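Local coordinates for N-terminal acetyltransferase B complex subunit MDM20 (Candida albicans, PDB 5K04), which serves as the non-catalytic subunit of the NatB N-terminal acetyltransferase complex, probably as a helical-repeat scaffold around the catalytic subunit NAT3, at residues Asp464-Tyr469 with Asn509-Lys514; Met502-Ser507 with Glu539-Ser544; Lys577-Ser582 with Lys595-Ile600. All blocks are in the same frame, centred on the assembly; numbering follows the deposited sequence.

The three contacts join helices between residues 456 and 601 of an all-helical chain, probably a TPR-like solenoid. Interactions 1 and 2 share helix 506-521, and their centres lie about 12 Å apart; the side chains of Asn509 and Asn504 join them directly. Interaction 3 follows later in the chain, its centre about 13 Å from that of interaction 2, which it meets through Val543 CG1 and Val596 CG1 at 3.7 Å. Leu578, from the 577-582 segment, also packs on Asn509, Val512 and Ala513 of interaction 1, whose centre is about 19 Å away. The catalytic partner NAT3 comes close at Met502 of interaction 2, through its Phe13, whereas interactions 1 and 3 touch no other protein chain.

Interaction 1. Residues Asp464-Tyr469 with Asn509-Lys514; sequences DIYRFY and NFTVAK
Thr511 lies over the flank of helix 456-485, with its methyl beside the backbone of Tyr466 and its hydroxyl oxygen near both Ile465 and Tyr469. CG2, anti to the Thr511 backbone N (OG1 chi1 -66°), comes 4.0 Å from Tyr466 CB and meets the Tyr466 ring at its edge. Thr511 OG1 is 3.8 Å from Ile465 CG2 and 3.7 Å from Tyr469 CE2. Both partners are carbon, so these are van der Waals contacts; the hydrogen bonds of OG1 go to Ser507 O of its own helix and to Asn446 ND2. Tyr466 swings its ring out beside Val512, the two side chains running the same way, and Val512 CG2 reaches Tyr466 CE1 at 4.0 Å. Phe531 of helix 525-537 also meets the Tyr466 ring edge-to-face. Phe468 CE2 sits 3.5 Å above the Tyr469 ring, over its centre, and the Tyr469 OH is hydrogen-bonded to Glu443. All five touching residues are buried. The helix axes approach to 9.9 Å and run at 144°. The contact thus joins two helices separated in the chain by helix 489-503, in a subunit whose family belongs to the TPR clan.

Interaction 2. Residues Met502-Ser507 with Glu539-Ser544; sequences MQNSIS and EALIVS
Asn504 reaches across to the backbone of Leu541, its CG anti to its own backbone N (chi1 -155°). From CB the chain passes to CG, which lies 3.6 Å from Leu541 CB. The amide then divides: Asn504 OD1 remains 3.6 Å from the same Leu541 CB while accepting from Asn509 ND2, and Asn504 ND2 donates to Leu541 O at 2.7 Å. This bond is moderately bent, 152° at the hydrogen. Leu541 O lies near the amide plane of Asn504, yet the donor stands above the carbonyl plane, 45° out of it. Ser544 N bonds the same oxygen from the opposite face, so two donors grip Leu541 O. Bonds at both ends of the Asn504 amide should restrict its rotation. Ser544 CB borders Asn504 ND2 at 4.1 Å. Leu541 also meets Gln503, the two side chains crossing at about a right angle, with CD2 3.8 Å from Gln503 OE1. Ser505, next in the chain, accepts from Leu508 N as the N-cap of helix 506-521. The N-capped turn between helices 489-503 and 506-521 is thus tied by Asn504 to the backbone of helix 539-542, within a family of the TPR clan.

Interaction 3. Residues Lys577-Ser582 with Lys595-Ile600; sequences KLLVYS and KVFNKI
Helices 571-584 and 591-601 run nearly antiparallel here, their axes 10.3 Å apart at closest approach and at 156° to one another, with Leu579 and Phe597 the nearest pair of CA atoms. Leu579 is central to the contact and uses two parts of its side chain. Its CB lies 3.9 Å from Phe597 CD2, while its CD1 turns to the aliphatic residues of the facing helix. There Leu579 and Ile600 reach toward each other tip to tip, CD1 to CD1 at 3.6 Å, and Val596 CG1 approaches the same Leu579 methyl at 3.9 Å, the Leu579 and Val596 side chains crossing at about a right angle. Phe597, with CG anti to its backbone N (chi1 -169°), directs its ring across to helix 571-584. The ring presents an edge rather than a face: both Leu579 CB and Val580 CG2 lie near its plane, and Val580 CG2 comes to 3.6 Å from Phe597 CE2. Leu576 and Phe618 pack on Phe597 as well, so helix 608-625 takes part in enclosing the ring.

Several polar groups of helix 571-584 have partners away from the facing helix. Ser582 OG folds back to donate to Leu578 O at 2.6 Å, an oxygen that also accepts from Ser582 N on the opposite face of its plane. Lys577 NZ forms a salt bridge with Glu671, and Tyr581 OH bonds to the other carboxylate oxygen of that residue. Between the two segments, then, the contact is made by branched aliphatic side chains and one phenyl edge, with no polar pair among them. It is apolar, consistent with association by hydrophobic burial, while the polar bonds of Lys577 and Tyr581 link helix 571-584 to helix 661-682.

Interaction 1. Residues Asp464-Tyr469 with Asn509-Lys514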
loop_
_atom_site.group_PDB
_atom_site.type_symbol
_atom_site.label_atom_id
_atom_site.label_comp_id
_atom_site.label_asym_id
_atom_site.label_seq_id
_atom_site.Cartn_x
_atom_site.Cartn_y
_atom_site.Cartn_z
ATOM N N ASP A 464 -8.486 11.619 9.833
ATOM C CA ASP A 464 -8.298 10.299 10.424
ATOM C C ASP A 464 -7.401 9.434 9.544
ATOM O O ASP A 464 -6.529 8.712 10.044
ATOM C CB ASP A 464 -9.662 9.641 10.635
ATOM C CG ASP A 464 -9.594 8.452 11.553
ATOM O OD1 ASP A 464 -9.281 8.647 12.751
ATOM O OD2 ASP A 464 -9.854 7.322 11.077
ATOM N N ILE A 465 -7.590 9.520 8.227
ATOM C CA ILE A 465 -6.706 8.847 7.287
ATOM C C ILE A 465 -5.280 9.372 7.419
ATOM O O ILE A 465 -4.317 8.594 7.414
ATOM C CB ILE A 465 -7.258 9.005 5.857
ATOM C CG1 ILE A 465 -8.579 8.252 5.727
ATOM C CG2 ILE A 465 -6.286 8.484 4.834
ATOM C CD1 ILE A 465 -9.216 8.333 4.376
ATOM N N TYR A 466 -5.121 10.695 7.558
ATOM C CA TYR A 466 -3.785 11.259 7.751
ATOM C C TYR A 466 -3.138 10.768 9.047
ATOM O O TYR A 466 -1.915 10.577 9.092
ATOM C CB TYR A 466 -3.821 12.792 7.743
ATOM C CG TYR A 466 -2.419 13.336 7.859
ATOM C CD1 TYR A 466 -1.578 13.377 6.751
ATOM C CD2 TYR A 466 -1.911 13.764 9.079
ATOM C CE1 TYR A 466 -0.257 13.841 6.848
ATOM C CE2 TYR A 466 -0.596 14.233 9.190
ATOM C CZ TYR A 466 0.225 14.268 8.073
ATOM O OH TYR A 466 1.532 14.718 8.186
ATOM N N ARG A 467 -3.932 10.557 10.110
ATOM C CA ARG A 467 -3.364 10.039 11.357
ATOM C C ARG A 467 -2.856 8.609 11.201
ATOM O O ARG A 467 -1.921 8.211 11.902
ATOM C CB ARG A 467 -4.387 10.133 12.494
ATOM C CG ARG A 467 -4.640 11.574 12.936
ATOM C CD ARG A 467 -5.593 11.665 14.113
ATOM N NE ARG A 467 -5.862 13.060 14.476
ATOM C CZ ARG A 467 -7.052 13.643 14.373
ATOM N NH1 ARG A 467 -8.087 12.942 13.928
ATOM N NH2 ARG A 467 -7.206 14.920 14.716
ATOM N N PHE A 468 -3.455 7.827 10.294
ATOM C CA PHE A 468 -2.885 6.529 9.947
ATOM C C PHE A 468 -1.478 6.708 9.388
ATOM O O PHE A 468 -0.546 6.002 9.784
ATOM C CB PHE A 468 -3.784 5.795 8.932
ATOM C CG PHE A 468 -3.004 5.099 7.838
ATOM C CD1 PHE A 468 -2.261 3.954 8.113
ATOM C CD2 PHE A 468 -2.995 5.602 6.546
ATOM C CE1 PHE A 468 -1.521 3.330 7.127
ATOM C CE2 PHE A 468 -2.257 4.976 5.546
ATOM C CZ PHE A 468 -1.512 3.842 5.837
ATOM N N TYR A 469 -1.313 7.670 8.469
ATOM C CA TYR A 469 0.005 7.973 7.909
ATOM C C TYR A 469 1.005 8.366 8.997
ATOM O O TYR A 469 2.163 7.928 8.973
ATOM C CB TYR A 469 -0.127 9.076 6.849
ATOM C CG TYR A 469 -0.679 8.574 5.522
ATOM C CD1 TYR A 469 0.120 7.828 4.668
ATOM C CD2 TYR A 469 -1.984 8.837 5.126
ATOM C CE1 TYR A 469 -0.344 7.361 3.459
ATOM C CE2 TYR A 469 -2.475 8.360 3.889
ATOM C CZ TYR A 469 -1.633 7.619 3.067
ATOM O OH TYR A 469 -2.044 7.111 1.854
ATOM N N ASN A 509 -0.129 12.365 -0.407
ATOM C CA ASN A 509 -0.217 13.744 -0.875
ATOM C C ASN A 509 -1.636 14.100 -1.305
ATOM O O ASN A 509 -2.098 15.220 -1.068
ATOM C CB ASN A 509 0.800 13.941 -1.991
ATOM C CG ASN A 509 2.228 14.035 -1.443
ATOM O OD1 ASN A 509 2.508 14.881 -0.589
ATOM N ND2 ASN A 509 3.117 13.156 -1.908
ATOM N N PHE A 510 -2.358 13.140 -1.888
ATOM C CA PHE A 510 -3.778 13.354 -2.144
ATOM C C PHE A 510 -4.540 13.596 -0.850
ATOM O O PHE A 510 -5.416 14.467 -0.790
ATOM C CB PHE A 510 -4.383 12.162 -2.882
ATOM C CG PHE A 510 -5.809 12.370 -3.215
ATOM C CD1 PHE A 510 -6.165 13.337 -4.133
ATOM C CD2 PHE A 510 -6.791 11.648 -2.582
ATOM C CE1 PHE A 510 -7.475 13.566 -4.423
ATOM C CE2 PHE A 510 -8.107 11.875 -2.867
ATOM C CZ PHE A 510 -8.454 12.837 -3.786
ATOM N N THR A 511 -4.219 12.820 0.195
ATOM C CA THR A 511 -4.841 13.008 1.502
ATOM C C THR A 511 -4.623 14.429 2.018
ATOM O O THR A 511 -5.563 15.066 2.505
ATOM C CB THR A 511 -4.292 11.958 2.487
ATOM O OG1 THR A 511 -4.703 10.643 2.084
ATOM C CG2 THR A 511 -4.778 12.216 3.885
ATOM N N VAL A 512 -3.393 14.954 1.886
ATOM C CA VAL A 512 -3.103 16.324 2.315
ATOM C C VAL A 512 -3.820 17.330 1.420
ATOM O O VAL A 512 -4.439 18.282 1.912
ATOM C CB VAL A 512 -1.578 16.576 2.343
ATOM C CG1 VAL A 512 -1.258 18.048 2.647
ATOM C CG2 VAL A 512 -0.871 15.667 3.369
ATOM N N ALA A 513 -3.775 17.119 0.095
ATOM C CA ALA A 513 -4.458 18.024 -0.835
ATOM C C ALA A 513 -5.953 18.094 -0.547
ATOM O O ALA A 513 -6.554 19.176 -0.586
ATOM C CB ALA A 513 -4.232 17.560 -2.272
ATOM N N LYS A 514 -6.558 16.941 -0.243
ATOM C CA LYS A 514 -7.991 16.858 0.012
ATOM C C LYS A 514 -8.369 17.548 1.321
ATOM O O LYS A 514 -9.406 18.214 1.405
ATOM C CB LYS A 514 -8.405 15.390 0.028
ATOM C CG LYS A 514 -9.883 15.175 -0.038
ATOM C CD LYS A 514 -10.399 15.270 -1.468
ATOM C CE LYS A 514 -11.858 14.821 -1.496
ATOM N NZ LYS A 514 -12.426 14.846 -2.857
#

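Interaction 2. Residues Met502-Ser507 with Glu539-Ser544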
loop_
_atom_site.group_PDB
_atom_site.type_symbol
_atom_site.label_atom_id
_atom_site.label_comp_id
_atom_site.label_asym_id
_atom_site.label_seq_id
_atom_site.Cartn_x
_atom_site.Cartn_y
_atom_site.Cartn_z
ATOM N N MET A 502 6.133 4.553 1.477
ATOM C CA MET A 502 5.117 5.249 2.260
ATOM C C MET A 502 5.443 6.719 2.485
ATOM O O MET A 502 4.547 7.503 2.808
ATOM C CB MET A 502 4.944 4.552 3.623
ATOM C CG MET A 502 4.013 3.341 3.612
ATOM S SD MET A 502 2.361 3.664 3.062
ATOM C CE MET A 502 1.538 2.422 3.993
ATOM N N GLN A 503 6.707 7.102 2.289
ATOM C CA GLN A 503 7.185 8.419 2.693
ATOM C C GLN A 503 6.585 9.534 1.840
ATOM O O GLN A 503 6.319 10.633 2.343
ATOM C CB GLN A 503 8.705 8.452 2.604
ATOM C CG GLN A 503 9.306 9.772 2.997
ATOM C CD GLN A 503 10.760 9.864 2.619
ATOM O OE1 GLN A 503 11.119 9.847 1.433
ATOM N NE2 GLN A 503 11.618 9.947 3.630
ATOM N N ASN A 504 6.381 9.281 0.548
ATOM C CA ASN A 504 5.929 10.321 -0.367
ATOM C C ASN A 504 5.009 9.740 -1.432
ATOM O O ASN A 504 5.217 9.914 -2.633
ATOM C CB ASN A 504 7.102 11.030 -1.023
ATOM C CG ASN A 504 6.727 12.408 -1.445
ATOM O OD1 ASN A 504 5.784 12.998 -0.900
ATOM N ND2 ASN A 504 7.444 12.940 -2.411
ATOM N N SER A 505 3.982 9.022 -0.989
ATOM C CA SER A 505 3.090 8.364 -1.919
ATOM C C SER A 505 2.050 9.355 -2.429
ATOM O O SER A 505 1.730 10.353 -1.776
ATOM C CB SER A 505 2.415 7.148 -1.274
ATOM O OG SER A 505 1.287 7.487 -0.480
ATOM N N ILE A 506 1.538 9.071 -3.626
ATOM C CA ILE A 506 0.489 9.902 -4.197
ATOM C C ILE A 506 -0.756 9.863 -3.314
ATOM O O ILE A 506 -1.461 10.867 -3.176
ATOM C CB ILE A 506 0.210 9.457 -5.647
ATOM C CG1 ILE A 506 -0.917 10.293 -6.278
ATOM C CG2 ILE A 506 -0.120 7.965 -5.718
ATOM C CD1 ILE A 506 -0.498 11.696 -6.619
ATOM N N SER A 507 -0.996 8.734 -2.638
ATOM C CA SER A 507 -2.162 8.630 -1.756
ATOM C C SER A 507 -2.015 9.505 -0.508
ATOM O O SER A 507 -3.014 10.023 0.019
ATOM C CB SER A 507 -2.393 7.162 -1.372
ATOM O OG SER A 507 -2.604 6.363 -2.533
ATOM N N GLU A 539 9.046 20.445 1.573
ATOM C CA GLU A 539 9.057 20.962 0.211
ATOM C C GLU A 539 9.783 20.027 -0.743
ATOM O O GLU A 539 9.331 19.816 -1.877
ATOM C CB GLU A 539 9.705 22.335 0.191
ATOM C CG GLU A 539 9.569 23.030 -1.131
ATOM C CD GLU A 539 10.130 24.422 -1.087
ATOM O OE1 GLU A 539 11.187 24.645 -1.705
ATOM O OE2 GLU A 539 9.511 25.276 -0.420
ATOM N N ALA A 540 10.904 19.443 -0.299
ATOM C CA ALA A 540 11.688 18.579 -1.179
ATOM C C ALA A 540 10.874 17.384 -1.653
ATOM O O ALA A 540 11.022 16.942 -2.802
ATOM C CB ALA A 540 12.963 18.112 -0.471
ATOM N N LEU A 541 10.005 16.847 -0.781
ATOM C CA LEU A 541 9.142 15.734 -1.178
ATOM C C LEU A 541 8.009 16.200 -2.084
ATOM O O LEU A 541 7.703 15.544 -3.086
ATOM C CB LEU A 541 8.576 15.044 0.059
ATOM C CG LEU A 541 9.615 14.424 1.002
ATOM C CD1 LEU A 541 8.950 13.776 2.243
ATOM C CD2 LEU A 541 10.483 13.424 0.268
ATOM N N ILE A 542 7.379 17.333 -1.740
ATOM C CA ILE A 542 6.246 17.858 -2.507
ATOM C C ILE A 542 6.619 18.025 -3.979
ATOM O O ILE A 542 5.800 17.797 -4.878
ATOM C CB ILE A 542 5.781 19.191 -1.891
ATOM C CG1 ILE A 542 5.277 18.983 -0.459
ATOM C CG2 ILE A 542 4.766 19.905 -2.787
ATOM C CD1 ILE A 542 4.329 17.850 -0.299
ATOM N N VAL A 543 7.872 18.412 -4.237
ATOM C CA VAL A 543 8.381 18.701 -5.577
ATOM C C VAL A 543 8.967 17.466 -6.250
ATOM O O VAL A 543 9.258 17.498 -7.458
ATOM C CB VAL A 543 9.401 19.853 -5.430
ATOM C CG1 VAL A 543 10.135 20.156 -6.723
ATOM C CG2 VAL A 543 8.682 21.101 -4.938
ATOM N N SER A 544 9.131 16.369 -5.512
ATOM C CA SER A 544 9.685 15.140 -6.052
ATOM C C SER A 544 8.594 14.313 -6.719
ATOM O O SER A 544 7.425 14.695 -6.783
ATOM C CB SER A 544 10.372 14.331 -4.953
ATOM O OG SER A 544 11.457 15.060 -4.420
#

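Interaction 3. Residues Lys577-Ser582 with Lys595-Ile600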
loop_
_atom_site.group_PDB
_atom_site.type_symbol
_atom_site.label_atom_id
_atom_site.label_comp_id
_atom_site.label_asym_id
_atom_site.label_seq_id
_atom_site.Cartn_x
_atom_site.Cartn_y
_atom_site.Cartn_z
ATOM N N LYS A 577 -1.845 21.387 -6.539
ATOM C CA LYS A 577 -2.582 21.894 -5.389
ATOM C C LYS A 577 -1.638 22.155 -4.229
ATOM O O LYS A 577 -1.707 23.203 -3.580
ATOM C CB LYS A 577 -3.676 20.907 -4.976
ATOM C CG LYS A 577 -4.816 20.769 -5.985
ATOM C CD LYS A 577 -5.474 22.105 -6.305
ATOM C CE LYS A 577 -6.755 21.916 -7.119
ATOM N NZ LYS A 577 -7.874 21.216 -6.371
ATOM N N LEU A 578 -0.728 21.207 -3.969
ATOM C CA LEU A 578 0.200 21.356 -2.852
ATOM C C LEU A 578 1.189 22.485 -3.111
ATOM O O LEU A 578 1.541 23.230 -2.190
ATOM C CB LEU A 578 0.920 20.035 -2.598
ATOM C CG LEU A 578 -0.039 18.884 -2.274
ATOM C CD1 LEU A 578 0.736 17.629 -1.926
ATOM C CD2 LEU A 578 -0.974 19.263 -1.139
ATOM N N LEU A 579 1.625 22.645 -4.361
ATOM C CA LEU A 579 2.421 23.817 -4.716
ATOM C C LEU A 579 1.641 25.098 -4.468
ATOM O O LEU A 579 2.154 26.036 -3.838
ATOM C CB LEU A 579 2.863 23.733 -6.170
ATOM C CG LEU A 579 3.774 22.532 -6.444
ATOM C CD1 LEU A 579 4.179 22.469 -7.906
ATOM C CD2 LEU A 579 5.002 22.622 -5.567
ATOM N N VAL A 580 0.388 25.147 -4.938
ATOM C CA VAL A 580 -0.449 26.331 -4.727
ATOM C C VAL A 580 -0.412 26.741 -3.261
ATOM O O VAL A 580 -0.084 27.883 -2.919
ATOM C CB VAL A 580 -1.899 26.074 -5.198
ATOM C CG1 VAL A 580 -2.840 27.186 -4.689
ATOM C CG2 VAL A 580 -1.980 25.996 -6.710
ATOM N N TYR A 581 -0.738 25.804 -2.373
ATOM C CA TYR A 581 -0.788 26.144 -0.957
ATOM C C TYR A 581 0.598 26.498 -0.432
ATOM O O TYR A 581 0.740 27.390 0.408
ATOM C CB TYR A 581 -1.424 24.989 -0.168
ATOM C CG TYR A 581 -2.934 24.953 -0.331
ATOM C CD1 TYR A 581 -3.757 25.765 0.449
ATOM C CD2 TYR A 581 -3.537 24.122 -1.260
ATOM C CE1 TYR A 581 -5.143 25.750 0.310
ATOM C CE2 TYR A 581 -4.922 24.096 -1.404
ATOM C CZ TYR A 581 -5.722 24.924 -0.622
ATOM O OH TYR A 581 -7.093 24.899 -0.774
ATOM N N SER A 582 1.635 25.829 -0.941
ATOM C CA SER A 582 3.000 26.143 -0.534
ATOM C C SER A 582 3.376 27.565 -0.931
ATOM O O SER A 582 4.079 28.262 -0.188
ATOM C CB SER A 582 3.972 25.143 -1.158
ATOM O OG SER A 582 3.645 23.806 -0.809
ATOM N N LYS A 595 8.605 28.266 -10.463
ATOM C CA LYS A 595 9.303 27.611 -11.560
ATOM C C LYS A 595 8.942 26.132 -11.630
ATOM O O LYS A 595 8.692 25.597 -12.718
ATOM C CB LYS A 595 10.810 27.805 -11.403
ATOM C CG LYS A 595 11.271 29.235 -11.700
ATOM C CD LYS A 595 12.735 29.421 -11.333
ATOM C CE LYS A 595 13.137 30.882 -11.376
ATOM N NZ LYS A 595 14.565 31.053 -10.980
ATOM N N VAL A 596 8.896 25.457 -10.482
ATOM C CA VAL A 596 8.424 24.077 -10.466
ATOM C C VAL A 596 6.990 24.010 -10.979
ATOM O O VAL A 596 6.652 23.175 -11.827
ATOM C CB VAL A 596 8.558 23.487 -9.050
ATOM C CG1 VAL A 596 7.945 22.114 -8.985
ATOM C CG2 VAL A 596 10.028 23.430 -8.643
ATOM N N PHE A 597 6.137 24.915 -10.490
ATOM C CA PHE A 597 4.739 24.968 -10.913
ATOM C C PHE A 597 4.634 25.066 -12.428
ATOM O O PHE A 597 3.857 24.346 -13.066
ATOM C CB PHE A 597 4.057 26.172 -10.247
ATOM C CG PHE A 597 2.549 26.188 -10.381
ATOM C CD1 PHE A 597 1.937 26.585 -11.559
ATOM C CD2 PHE A 597 1.756 25.826 -9.318
ATOM C CE1 PHE A 597 0.553 26.604 -11.672
ATOM C CE2 PHE A 597 0.373 25.838 -9.422
ATOM C CZ PHE A 597 -0.226 26.226 -10.603
ATOM N N ASN A 598 5.418 25.958 -13.021
ATOM C CA ASN A 598 5.288 26.240 -14.445
ATOM C C ASN A 598 5.871 25.120 -15.311
ATOM O O ASN A 598 5.365 24.863 -16.409
ATOM C CB ASN A 598 5.947 27.586 -14.739
ATOM C CG ASN A 598 5.819 27.992 -16.175
ATOM O OD1 ASN A 598 4.717 28.127 -16.704
ATOM N ND2 ASN A 598 6.952 28.194 -16.820
ATOM N N LYS A 599 6.923 24.440 -14.831
ATOM C CA LYS A 599 7.440 23.268 -15.531
ATOM C C LYS A 599 6.413 22.137 -15.552
ATOM O O LYS A 599 6.268 21.434 -16.557
ATOM C CB LYS A 599 8.738 22.803 -14.867
ATOM C CG LYS A 599 9.587 21.873 -15.736
ATOM C CD LYS A 599 10.883 21.474 -15.040
ATOM C CE LYS A 599 11.995 21.191 -16.051
ATOM N NZ LYS A 599 11.607 20.171 -17.070
ATOM N N ILE A 600 5.685 21.963 -14.449
ATOM C CA ILE A 600 4.694 20.901 -14.345
ATOM C C ILE A 600 3.488 21.183 -15.239
ATOM O O ILE A 600 3.013 20.291 -15.951
ATOM C CB ILE A 600 4.288 20.719 -12.876
ATOM C CG1 ILE A 600 5.506 20.249 -12.077
ATOM C CG2 ILE A 600 3.133 19.746 -12.753
ATOM C CD1 ILE A 600 5.331 20.368 -10.593
#